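Sugar ABC transporter substrate-binding protein, BlMnBP1 (Bifidobacterium animalis subsp. lactis ATCC 27673, PDB 6I5R) binds mannobiose, and probably delivers manno-oligosaccharides derived from beta-mannan to an ABC transporter as its extracellular solute-binding component. Local coordinates at residues Pro25-Leu29 with Gly30-Lys34; Asn44-Thr47 with Asp48-Leu51; Pro104-Lys108 with Ser109-Asn113; Met200-Trp203 with Asp204-Ile207; Glu371-Ser374 with Asp375-Leu378. One frame throughout, in Å; residues are numbered along the deposited sequence.

Interaction 1: Pro25-Leu29 with Gly30-Lys34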
# COMPACT_ATOMS: atom_id res chain seq x y z
N PRO A 25 3.32 -16.44 18.11
CA PRO A 25 4.67 -16.54 18.72
C PRO A 25 5.01 -17.95 19.22
O PRO A 25 6.20 -18.26 19.38
CB PRO A 25 4.62 -15.52 19.87
CG PRO A 25 3.47 -14.56 19.50
CD PRO A 25 2.46 -15.45 18.80
N GLU A 26 3.99 -18.78 19.48
CA GLU A 26 4.14 -20.12 20.04
C GLU A 26 4.51 -21.16 19.00
O GLU A 26 4.87 -22.29 19.36
CB GLU A 26 2.84 -20.50 20.75
CG GLU A 26 2.57 -19.75 22.08
CD GLU A 26 1.24 -20.12 22.74
OE1 GLU A 26 0.24 -20.30 22.01
OE2 GLU A 26 1.18 -20.24 24.00
N ILE A 27 4.48 -20.79 17.71
CA ILE A 27 4.84 -21.71 16.64
C ILE A 27 6.35 -21.78 16.55
O ILE A 27 7.02 -20.75 16.38
CB ILE A 27 4.22 -21.24 15.30
CG1 ILE A 27 2.70 -21.27 15.38
CG2 ILE A 27 4.70 -22.10 14.15
CD1 ILE A 27 2.07 -20.70 14.17
N LYS A 28 6.88 -23.00 16.58
CA LYS A 28 8.29 -23.28 16.30
C LYS A 28 8.39 -23.84 14.89
O LYS A 28 8.15 -25.04 14.68
CB LYS A 28 8.81 -24.27 17.33
CG LYS A 28 8.73 -23.84 18.85
CD LYS A 28 8.98 -25.10 19.75
CE LYS A 28 9.28 -24.66 21.18
NZ LYS A 28 9.29 -25.81 22.16
N LEU A 29 8.71 -22.97 13.93
CA LEU A 29 8.78 -23.42 12.54
C LEU A 29 9.75 -24.60 12.36
O LEU A 29 10.93 -24.54 12.75
CB LEU A 29 9.19 -22.28 11.62
CG LEU A 29 8.17 -21.23 11.37
CD1 LEU A 29 8.79 -20.07 10.55
CD2 LEU A 29 6.95 -21.80 10.63
N GLY A 30 9.26 -25.70 11.74
CA GLY A 30 10.05 -26.92 11.60
C GLY A 30 9.74 -27.94 12.64
O GLY A 30 10.12 -29.11 12.48
N GLU A 31 9.03 -27.57 13.68
CA GLU A 31 8.64 -28.53 14.70
C GLU A 31 7.14 -28.55 14.91
O GLU A 31 6.51 -29.64 14.92
CB GLU A 31 9.38 -28.18 16.00
CG GLU A 31 10.87 -28.43 15.85
CD GLU A 31 11.22 -29.89 15.69
OE1 GLU A 31 10.31 -30.74 15.93
OE2 GLU A 31 12.39 -30.20 15.34
N THR A 32 6.54 -27.38 15.07
CA THR A 32 5.10 -27.29 15.27
C THR A 32 4.34 -27.66 14.00
O THR A 32 4.73 -27.28 12.90
CB THR A 32 4.70 -25.87 15.68
OG1 THR A 32 5.57 -25.43 16.72
CG2 THR A 32 3.24 -25.81 16.15
N GLY A 33 3.29 -28.47 14.16
CA GLY A 33 2.44 -28.80 13.05
C GLY A 33 3.00 -29.79 12.08
O GLY A 33 2.35 -30.00 11.04
N LYS A 34 4.13 -30.43 12.42
CA LYS A 34 4.78 -31.31 11.44
C LYS A 34 3.94 -32.55 11.05
O LYS A 34 4.25 -33.22 10.04
CB LYS A 34 6.12 -31.79 11.96
CG LYS A 34 5.74 -32.59 13.26
CD LYS A 34 6.95 -32.78 14.21
CE LYS A 34 6.38 -33.53 15.43
NZ LYS A 34 5.64 -32.50 16.22
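Thr32 folds back onto Lys28 four residues earlier, closing a small loop ahead of strand 38-44. Its CB lies against the peptide of Lys28, 3.7 Å from Lys28 O and close to Lys28 N. From there the side chain divides. The hydroxyl branch stands anti to the carbonyl carbon and beside the backbone N (chi1 -47°), which carries OG1 to the amide of Lys28; Lys28 N donates to Thr32 OG1 over 2.8 Å with an N-H...O angle of 159°. OG1 also passes 3.5 Å from Lys28 CB, so the oxygen rests at the base of the lysine chain, which then runs extended and leads away from the loop. Thr32 CB also meets Ile27 CG2 at 4.1 Å, the two side chains crossing at about a right angle. The return leg is held by one carbonyl: Lys28 O accepts from Glu31 N and from Thr32 N, both at 2.9 Å, and the second bond is the straighter at 170°. Thr32 and Gly33 are the central residues of a type II beta turn from Glu31 to Lys34, and Lys34 NZ reaches back to Glu31 O. Ile27 and Leu29 are turned onto helix 331-346, through Met338 and Ile339, and Lys342 NZ of that helix bonds Ile27 O; Tyr70 OH is hydrogen-bonded to Gly30 N and Thr32 O. The N-H and C=O of Lys28 are thus both taken up, one by a side-chain hydroxyl, which implies a surface loop held by its own polar bonds together with those of Tyr70 and Lys342, and by apolar packing on the helix.

Interaction 2: Asn44-Thr47 with Asp48-Leu51. With BMA (beta-D-mannopyranose), chain B; BMA (beta-D-mannopyranose), chain C.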
# COMPACT_ATOMS: atom_id res chain seq x y z
N ASN A 44 -4.19 -14.15 -3.21
CA ASN A 44 -3.43 -12.90 -3.15
C ASN A 44 -3.55 -12.15 -4.48
O ASN A 44 -4.17 -12.61 -5.44
CB ASN A 44 -1.96 -13.12 -2.75
CG ASN A 44 -1.17 -13.81 -3.82
OD1 ASN A 44 -0.75 -13.20 -4.79
ND2 ASN A 44 -0.96 -15.10 -3.64
N ASN A 45 -2.94 -10.96 -4.51
CA ASN A 45 -3.11 -10.03 -5.62
C ASN A 45 -2.01 -10.14 -6.67
O ASN A 45 -2.07 -9.44 -7.69
CB ASN A 45 -3.12 -8.60 -5.11
CG ASN A 45 -1.84 -8.25 -4.38
OD1 ASN A 45 -1.40 -8.96 -3.50
ND2 ASN A 45 -1.23 -7.15 -4.78
N ARG A 46 -0.98 -10.94 -6.42
CA ARG A 46 0.21 -10.95 -7.27
C ARG A 46 0.01 -11.95 -8.41
O ARG A 46 0.62 -13.02 -8.47
CB ARG A 46 1.44 -11.26 -6.42
CG ARG A 46 1.72 -10.17 -5.38
CD ARG A 46 2.00 -8.79 -6.03
NE ARG A 46 3.06 -8.88 -7.01
CZ ARG A 46 4.35 -8.73 -6.71
NH1 ARG A 46 4.74 -8.47 -5.47
NH2 ARG A 46 5.25 -8.84 -7.67
N THR A 47 -0.87 -11.56 -9.33
CA THR A 47 -1.08 -12.37 -10.53
C THR A 47 0.23 -12.59 -11.27
O THR A 47 0.46 -13.66 -11.86
CB THR A 47 -2.09 -11.67 -11.44
OG1 THR A 47 -1.62 -10.34 -11.73
CG2 THR A 47 -3.43 -11.58 -10.80
N ASP A 48 1.09 -11.58 -11.28
CA ASP A 48 2.38 -11.71 -11.95
C ASP A 48 3.21 -12.87 -11.38
O ASP A 48 3.81 -13.63 -12.14
CB ASP A 48 3.14 -10.38 -11.87
CG ASP A 48 3.40 -9.91 -10.44
OD1 ASP A 48 2.67 -10.31 -9.51
OD2 ASP A 48 4.33 -9.08 -10.27
N MET A 49 3.25 -13.02 -10.06
CA MET A 49 3.99 -14.11 -9.44
C MET A 49 3.33 -15.48 -9.61
O MET A 49 3.93 -16.50 -9.24
CB MET A 49 4.17 -13.83 -7.95
CG MET A 49 4.98 -12.62 -7.66
SD MET A 49 5.14 -12.24 -5.92
CE MET A 49 5.89 -13.75 -5.32
N ASN A 50 2.11 -15.53 -10.11
CA ASN A 50 1.46 -16.80 -10.36
C ASN A 50 1.76 -17.33 -11.75
O ASN A 50 1.08 -18.25 -12.20
CB ASN A 50 -0.06 -16.69 -10.17
CG ASN A 50 -0.68 -17.96 -9.60
OD1 ASN A 50 0.03 -18.81 -9.07
ND2 ASN A 50 -1.98 -18.10 -9.71
N LEU A 51 2.74 -16.77 -12.44
CA LEU A 51 3.13 -17.21 -13.77
C LEU A 51 4.53 -17.80 -13.73
O LEU A 51 5.39 -17.35 -12.97
CB LEU A 51 3.12 -16.05 -14.78
CG LEU A 51 1.79 -15.32 -14.91
CD1 LEU A 51 1.76 -14.13 -15.86
CD2 LEU A 51 0.73 -16.37 -15.36
C1 BMA B . 0.39 -7.47 -11.07
C2 BMA B . 1.46 -6.92 -10.10
C3 BMA B . 0.77 -6.42 -8.83
C4 BMA B . -0.45 -5.60 -9.15
C5 BMA B . -1.36 -6.31 -10.15
C6 BMA B . -2.60 -5.52 -10.46
O1 BMA B . 1.11 -7.73 -12.23
O2 BMA B . 2.06 -5.74 -10.74
O3 BMA B . 1.64 -5.70 -8.03
O4 BMA B . -1.20 -5.34 -7.96
O5 BMA B . -0.62 -6.57 -11.34
O6 BMA B . -3.52 -6.44 -11.05
C1 BMA C . -0.77 -4.34 -7.08
C2 BMA C . -2.09 -3.85 -6.43
C3 BMA C . -1.75 -2.88 -5.34
C4 BMA C . -0.65 -3.41 -4.43
C5 BMA C . 0.58 -3.82 -5.25
C6 BMA C . 1.66 -4.43 -4.37
O2 BMA C . -2.75 -4.92 -5.74
O3 BMA C . -2.88 -2.53 -4.53
O4 BMA C . -0.28 -2.39 -3.55
O5 BMA C . 0.17 -4.82 -6.19
O6 BMA C . 1.20 -5.65 -3.78
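Arg46 grips Asp48 side-on, and this pair is the tight part of the contact. NE donates to Asp48 OD1 over 2.9 Å and NH2 to Asp48 OD2 over 2.8 Å, one nitrogen to each oxygen, both on the syn side of the carboxylate. The second bond is nearly straight at 169°, and the two flat groups are turned 35° from each other. The arginine reaches this position because its chain bends at chi2 and chi3, curling the guanidinium back. Met49 SD sits over the centre of one guanidinium face, 3.6 Å above the plane, while Glu354 takes NH1 in a second salt bridge. Gripped at its edge and covered on a face, the guanidinium has little freedom to rotate, and the two carboxylates probably balance its positive charge. At its backbone, Asn44 OD1 accepts from Arg46 N at 2.8 Å in an Asx turn. The sugar lies next to the pair: Asp48 CB comes within 3.4 Å of O1 of the chain B mannose, and Asn45 ND2 donates to both O2 (2.9 Å) and O6 (3.0 Å) of the chain C mannose. Packing is looser towards Asn50 and exposed Leu51, where Asn50 N bonds to Thr47 O at 3.0 Å from above the carbonyl plane and Leu51 CG merely approaches that oxygen. The loop leaves strand 38-44 and leads to helix 59-69, whose Trp59 lies against Arg46 and Met49; strand 73-79 supports Asn44 and Asn50, and Gln289 of helix 286-291 touches Arg46 and Asp48.

Interaction 3: Pro104-Lys108 with Ser109-Asn113. With ZN (zinc ion), chain J.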
# COMPACT_ATOMS: atom_id res chain seq x y z
N PRO A 104 -8.62 -7.32 2.57
CA PRO A 104 -9.11 -6.22 1.74
C PRO A 104 -9.63 -5.08 2.62
O PRO A 104 -9.22 -4.96 3.77
CB PRO A 104 -10.24 -6.86 0.94
CG PRO A 104 -10.75 -7.93 1.88
CD PRO A 104 -9.56 -8.47 2.58
N ALA A 105 -10.52 -4.25 2.05
CA ALA A 105 -10.93 -3.05 2.77
C ALA A 105 -12.06 -3.36 3.74
O ALA A 105 -13.26 -3.27 3.37
CB ALA A 105 -11.31 -1.97 1.76
N VAL A 106 -11.65 -3.68 4.99
CA VAL A 106 -12.52 -4.17 6.07
C VAL A 106 -12.37 -3.29 7.29
O VAL A 106 -11.24 -3.03 7.71
CB VAL A 106 -12.20 -5.65 6.43
CG1 VAL A 106 -13.10 -6.12 7.50
CG2 VAL A 106 -12.25 -6.48 5.20
N ASP A 107 -13.50 -2.90 7.91
CA ASP A 107 -13.51 -2.21 9.19
C ASP A 107 -12.74 -3.06 10.21
O ASP A 107 -13.08 -4.22 10.46
CB ASP A 107 -14.95 -1.95 9.66
CG ASP A 107 -15.03 -1.00 10.86
OD1 ASP A 107 -14.27 -1.01 11.86
OD2 ASP A 107 -15.96 -0.18 10.90
N LYS A 108 -11.76 -2.44 10.87
CA LYS A 108 -11.07 -3.12 11.96
C LYS A 108 -12.05 -3.76 12.92
O LYS A 108 -11.86 -4.89 13.37
CB LYS A 108 -10.20 -2.14 12.75
CG LYS A 108 -8.97 -1.67 12.05
CD LYS A 108 -8.41 -0.52 12.85
CE LYS A 108 -6.99 -0.22 12.50
NZ LYS A 108 -6.56 0.83 13.45
N SER A 109 -13.09 -3.02 13.28
CA SER A 109 -14.06 -3.55 14.21
C SER A 109 -14.74 -4.82 13.69
O SER A 109 -15.40 -5.51 14.47
CB SER A 109 -15.11 -2.49 14.50
OG SER A 109 -15.82 -2.22 13.30
N GLU A 110 -14.60 -5.13 12.40
CA GLU A 110 -15.18 -6.35 11.85
C GLU A 110 -14.16 -7.46 11.66
O GLU A 110 -14.53 -8.55 11.21
CB GLU A 110 -15.86 -6.06 10.51
CG GLU A 110 -17.23 -5.41 10.63
CD GLU A 110 -17.87 -5.20 9.29
OE1 GLU A 110 -18.59 -4.19 9.13
OE2 GLU A 110 -17.66 -6.03 8.39
N PHE A 111 -12.89 -7.23 12.01
CA PHE A 111 -11.88 -8.27 11.84
C PHE A 111 -12.31 -9.56 12.51
O PHE A 111 -12.17 -10.65 11.94
CB PHE A 111 -10.54 -7.82 12.42
CG PHE A 111 -9.79 -6.83 11.56
CD1 PHE A 111 -10.02 -6.71 10.19
CD2 PHE A 111 -8.82 -6.02 12.14
CE1 PHE A 111 -9.30 -5.79 9.42
CE2 PHE A 111 -8.10 -5.09 11.38
CZ PHE A 111 -8.33 -4.99 10.03
N SER A 112 -12.76 -9.48 13.76
CA SER A 112 -13.09 -10.70 14.48
C SER A 112 -14.25 -11.45 13.85
O SER A 112 -14.46 -12.62 14.19
CB SER A 112 -13.41 -10.39 15.94
OG SER A 112 -14.58 -9.61 16.03
N ASN A 113 -15.03 -10.81 12.99
CA ASN A 113 -16.10 -11.53 12.30
C ASN A 113 -15.60 -12.38 11.14
O ASN A 113 -16.37 -13.15 10.57
CB ASN A 113 -17.16 -10.57 11.75
CG ASN A 113 -17.92 -9.90 12.85
OD1 ASN A 113 -18.08 -10.46 13.93
ND2 ASN A 113 -18.41 -8.70 12.59
ZN ZN J . -16.01 0.08 12.97
O HOH W 1 -12.41 -6.91 15.25
O HOH W 2 -17.84 0.84 13.75
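Asp107 OD1 serves two partners at once, the zinc ion at 2.3 Å and the backbone N of Ser109, which donates to it over 2.7 Å. The amide comes from the anti side of the carboxylate, 29° out of its plane. The other oxygen, Asp107 OD2, binds the same zinc ion at 2.1 Å, making the carboxylate a bidentate ligand; Asp107 CG stands anti to the backbone N (chi1 -169°), directing both oxygens to the metal. Ser109 OG adds a bond of 2.3 Å. A water adds a further ligand at 2.1 Å, and Asp390 and Asn394 reach the ion from elsewhere in the chain. Next to the metal the backbone coils into a tight turn: Glu110 N donates to Asp107 O, and Phe111 N to Lys108 O at 2.9 Å. In this turn one face of the Phe111 ring meets Lys108 CA, which lies 3.6 Å from the ring centroid in a CH-pi contact. The Lys108 chain runs alongside the ring, CG to CE2 3.6 Å, and Val106 CG1 touches CD1 from another direction. The ligands named here are all oxygens, and the amide of Ser109 probably helps to hold the Asp107 carboxylate in its metal-binding orientation. The chemistry implies a surface metal site tying this loop to the region of Asp390 and Asn394.

Interaction 4: Met200-Trp203 with Asp204-Ile207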
# COMPACT_ATOMS: atom_id res chain seq x y z
N MET A 200 -5.03 4.53 -8.62
CA MET A 200 -5.55 5.84 -8.28
C MET A 200 -5.74 6.00 -6.77
O MET A 200 -5.43 7.06 -6.19
CB MET A 200 -6.86 6.10 -9.01
CG MET A 200 -6.68 6.22 -10.52
SD MET A 200 -6.61 7.95 -11.03
CE MET A 200 -4.88 8.38 -10.73
N GLY A 201 -6.23 4.92 -6.14
CA GLY A 201 -6.41 4.96 -4.69
C GLY A 201 -5.11 5.14 -3.93
O GLY A 201 -5.12 5.60 -2.78
N ALA A 202 -3.98 4.75 -4.53
CA ALA A 202 -2.67 4.89 -3.90
C ALA A 202 -2.36 6.33 -3.52
O ALA A 202 -1.57 6.56 -2.59
CB ALA A 202 -1.59 4.35 -4.85
N TRP A 203 -2.98 7.31 -4.18
CA TRP A 203 -2.71 8.69 -3.81
C TRP A 203 -3.08 8.97 -2.36
O TRP A 203 -2.51 9.87 -1.74
CB TRP A 203 -3.44 9.63 -4.76
CG TRP A 203 -2.73 9.73 -6.07
CD1 TRP A 203 -2.78 8.84 -7.10
CD2 TRP A 203 -1.83 10.77 -6.47
NE1 TRP A 203 -1.97 9.27 -8.14
CE2 TRP A 203 -1.38 10.45 -7.77
CE3 TRP A 203 -1.35 11.94 -5.85
CZ2 TRP A 203 -0.47 11.26 -8.46
CZ3 TRP A 203 -0.46 12.74 -6.54
CH2 TRP A 203 -0.02 12.39 -7.83
N ASP A 204 -4.00 8.18 -1.77
CA ASP A 204 -4.34 8.35 -0.37
C ASP A 204 -3.19 7.96 0.55
O ASP A 204 -3.23 8.28 1.74
CB ASP A 204 -5.56 7.50 0.01
CG ASP A 204 -6.88 8.00 -0.60
OD1 ASP A 204 -6.93 9.10 -1.18
OD2 ASP A 204 -7.89 7.27 -0.49
N GLN A 205 -2.18 7.28 0.02
CA GLN A 205 -1.08 6.81 0.85
C GLN A 205 -0.11 7.91 1.23
O GLN A 205 0.78 7.67 2.04
CB GLN A 205 -0.32 5.71 0.12
CG GLN A 205 -1.18 4.48 -0.12
CD GLN A 205 -0.51 3.42 -0.96
OE1 GLN A 205 0.63 3.57 -1.40
NE2 GLN A 205 -1.23 2.32 -1.22
N TYR A 206 -0.28 9.11 0.67
CA TYR A 206 0.66 10.20 0.88
C TYR A 206 0.15 11.29 1.79
O TYR A 206 0.92 12.19 2.15
CB TYR A 206 1.04 10.82 -0.47
CG TYR A 206 1.63 9.80 -1.39
CD1 TYR A 206 0.81 8.94 -2.09
CD2 TYR A 206 2.98 9.66 -1.52
CE1 TYR A 206 1.32 7.96 -2.89
CE2 TYR A 206 3.50 8.69 -2.33
CZ TYR A 206 2.67 7.85 -3.03
OH TYR A 206 3.21 6.86 -3.83
N ILE A 207 -1.13 11.27 2.14
CA ILE A 207 -1.75 12.48 2.65
C ILE A 207 -1.59 12.68 4.15
O ILE A 207 -1.96 13.74 4.65
CB ILE A 207 -3.25 12.52 2.33
CG1 ILE A 207 -3.98 11.35 3.00
CG2 ILE A 207 -3.48 12.47 0.83
CD1 ILE A 207 -5.46 11.61 3.27
O HOH W 3 -7.73 4.53 -1.21
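Helix 197-201 runs on into a 3-10 segment, 202-205, and residues 201-206 are joined by bonds from each amide to the carbonyl three residues back. Asp204 N donates to Gly201 O at 3.0 Å and Gln205 N to Ala202 O at 2.8 Å, with N-H...O angles of 158° and 160°; Tyr206 N continues the pattern to Trp203 O, but weakly. In the two stronger bonds the donor stands well above the carbonyl plane. Ala202 O is the crowded acceptor. Gln205 CB comes within 3.1 Å of it, and the Tyr206 ring presents its edge, CE1 lying 3.2 Å from Ala202 O, with Trp203 O also near the ring plane. Tyr206 gets there with CG anti to its carbonyl carbon and beside its backbone N (chi1 -58°), folding the ring back along the turn, and its hydroxyl is hydrogen-bonded to Gly151 O. Further out, the Gln205 amide passes over the Ala202 methyl, CD to CB 4.1 Å, on the side near the bound mannobiose. Asp204 faces another way: a water donates both to its OD2, at 2.8 Å, and to Gly201 O, while Lys410 forms a salt bridge to OD2 and Tyr244 is hydrogen-bonded to OD1. That buried carboxylate is therefore well supplied with partners, which would favour its charged form. Trp203 packs onto helix 239-252 and Val281 of strand 277-283. Bonds from the amide of i+3 to the carbonyl of i are typical of a 3-10 helix, here following helix 197-201 in the interior near the sugar.

Interaction 5: Glu371-Ser374 with Asp375-Leu378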
# COMPACT_ATOMS: atom_id res chain seq x y z
N GLU A 371 18.06 4.68 -0.95
CA GLU A 371 19.27 5.48 -0.99
C GLU A 371 19.10 6.93 -1.36
O GLU A 371 20.01 7.74 -0.96
CB GLU A 371 20.30 4.79 -1.89
CG GLU A 371 19.83 4.52 -3.31
CD GLU A 371 20.91 4.00 -4.20
OE1 GLU A 371 22.07 4.12 -3.78
OE2 GLU A 371 20.61 3.45 -5.31
N THR A 372 17.93 7.31 -2.02
CA THR A 372 17.62 8.75 -2.05
C THR A 372 16.90 9.29 -0.73
O THR A 372 16.29 10.41 -0.70
CB THR A 372 16.77 9.12 -3.24
OG1 THR A 372 15.66 8.26 -3.14
CG2 THR A 372 17.51 8.84 -4.58
N PHE A 373 16.92 8.46 0.32
CA PHE A 373 16.09 8.64 1.50
C PHE A 373 16.94 8.87 2.74
O PHE A 373 16.44 8.77 3.87
CB PHE A 373 15.19 7.41 1.66
CG PHE A 373 13.96 7.46 0.83
CD1 PHE A 373 14.00 7.20 -0.53
CD2 PHE A 373 12.74 7.78 1.40
CE1 PHE A 373 12.86 7.26 -1.28
CE2 PHE A 373 11.61 7.85 0.62
CZ PHE A 373 11.69 7.59 -0.71
N SER A 374 18.22 9.23 2.56
CA SER A 374 19.13 9.34 3.68
C SER A 374 18.74 10.46 4.62
O SER A 374 18.93 10.34 5.84
CB SER A 374 20.55 9.54 3.15
OG SER A 374 20.66 10.78 2.45
N ASP A 375 18.19 11.55 4.09
CA ASP A 375 17.74 12.67 4.90
C ASP A 375 16.24 12.64 5.15
O ASP A 375 15.69 13.63 5.62
CB ASP A 375 18.08 13.99 4.22
CG ASP A 375 19.56 14.27 4.21
OD1 ASP A 375 20.32 13.56 4.90
OD2 ASP A 375 19.93 15.24 3.49
N VAL A 376 15.58 11.56 4.80
CA VAL A 376 14.14 11.44 4.98
C VAL A 376 13.83 10.85 6.35
O VAL A 376 14.45 9.88 6.78
CB VAL A 376 13.53 10.59 3.86
CG1 VAL A 376 12.10 10.27 4.18
CG2 VAL A 376 13.64 11.33 2.53
N GLU A 377 12.84 11.41 7.04
CA GLU A 377 12.41 10.86 8.32
C GLU A 377 11.41 9.76 8.02
O GLU A 377 10.32 10.02 7.49
CB GLU A 377 11.81 11.93 9.22
CG GLU A 377 11.75 11.45 10.66
CD GLU A 377 13.13 11.38 11.33
OE1 GLU A 377 14.02 12.17 10.92
OE2 GLU A 377 13.31 10.52 12.24
N LEU A 378 11.79 8.52 8.33
CA LEU A 378 10.91 7.38 8.12
C LEU A 378 10.10 7.15 9.38
O LEU A 378 10.66 6.92 10.46
CB LEU A 378 11.71 6.13 7.77
CG LEU A 378 12.60 6.18 6.53
CD1 LEU A 378 13.41 4.92 6.43
CD2 LEU A 378 11.73 6.40 5.33
O HOH W 4 16.58 12.43 1.23
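Phe373 lies alongside Val376, the two side chains pointing the same way from the ends of a type I beta turn that runs from one to the other. CD2 of the ring does the touching: it is 3.8 Å from Val376 CG1 and equally close to CB and CG2, so the valine meets one ring corner with its whole branched head. The approach is oblique to the ring. Val376 CG1 stands anti to the backbone N and CG2 anti to the carbonyl carbon (chi1 170°), which sets both methyls on the side of the phenylalanine. Leu378 adds its CD2 methyl at 4.3 Å from the same Phe373 CD2. The turn that brings them together is closed by one bond, Val376 N to Phe373 O, 3.1 Å long with an N-H...O angle of 156°; the donor rises steeply from the carbonyl plane. Ser374 and Asp375 form the exposed corner, and a water bonded to Thr372 O at 2.8 Å makes a weak bond to Asp375 N. The ring itself is packed further by Tyr302, whose plane is nearly parallel to it, and by Tyr370 edge-to-face, while Thr372 OG1 bonds to Tyr302 O. Pro304 of strand 300-304 touches both Phe373 and Val376. Leu378 packs on Ala315 and Ile317 of strand 314-325, while Glu377 makes the backbone bonds to Gln313 and Ala315. The chemistry is that of a turn with an apolar inner side and a polar corner, and burial of Phe373 probably helps, with the turn bond, to set how the chain enters strand 377-379.

All five contacts are local, but they differ with depth. Interaction 4 is buried, near the centre of the chain, and interaction 2 is partly buried; interactions 1, 3 and 5 lie at the surface. Interaction 2 holds four residues of the sugar pocket and is built round a salt bridge, whereas interaction 4 is a 3-10 turn near the mannobiose; the nearest atoms of interactions 2 and 4 are about 10 Å apart. Interaction 3 is alone in binding metal through its own side chains. Interactions 1 and 2 flank strand 38-44, one before and one after it, while interaction 5 leads into strand 377-379 by apolar packing. Interactions 3 and 5 fall on opposite sides of the chain's centre.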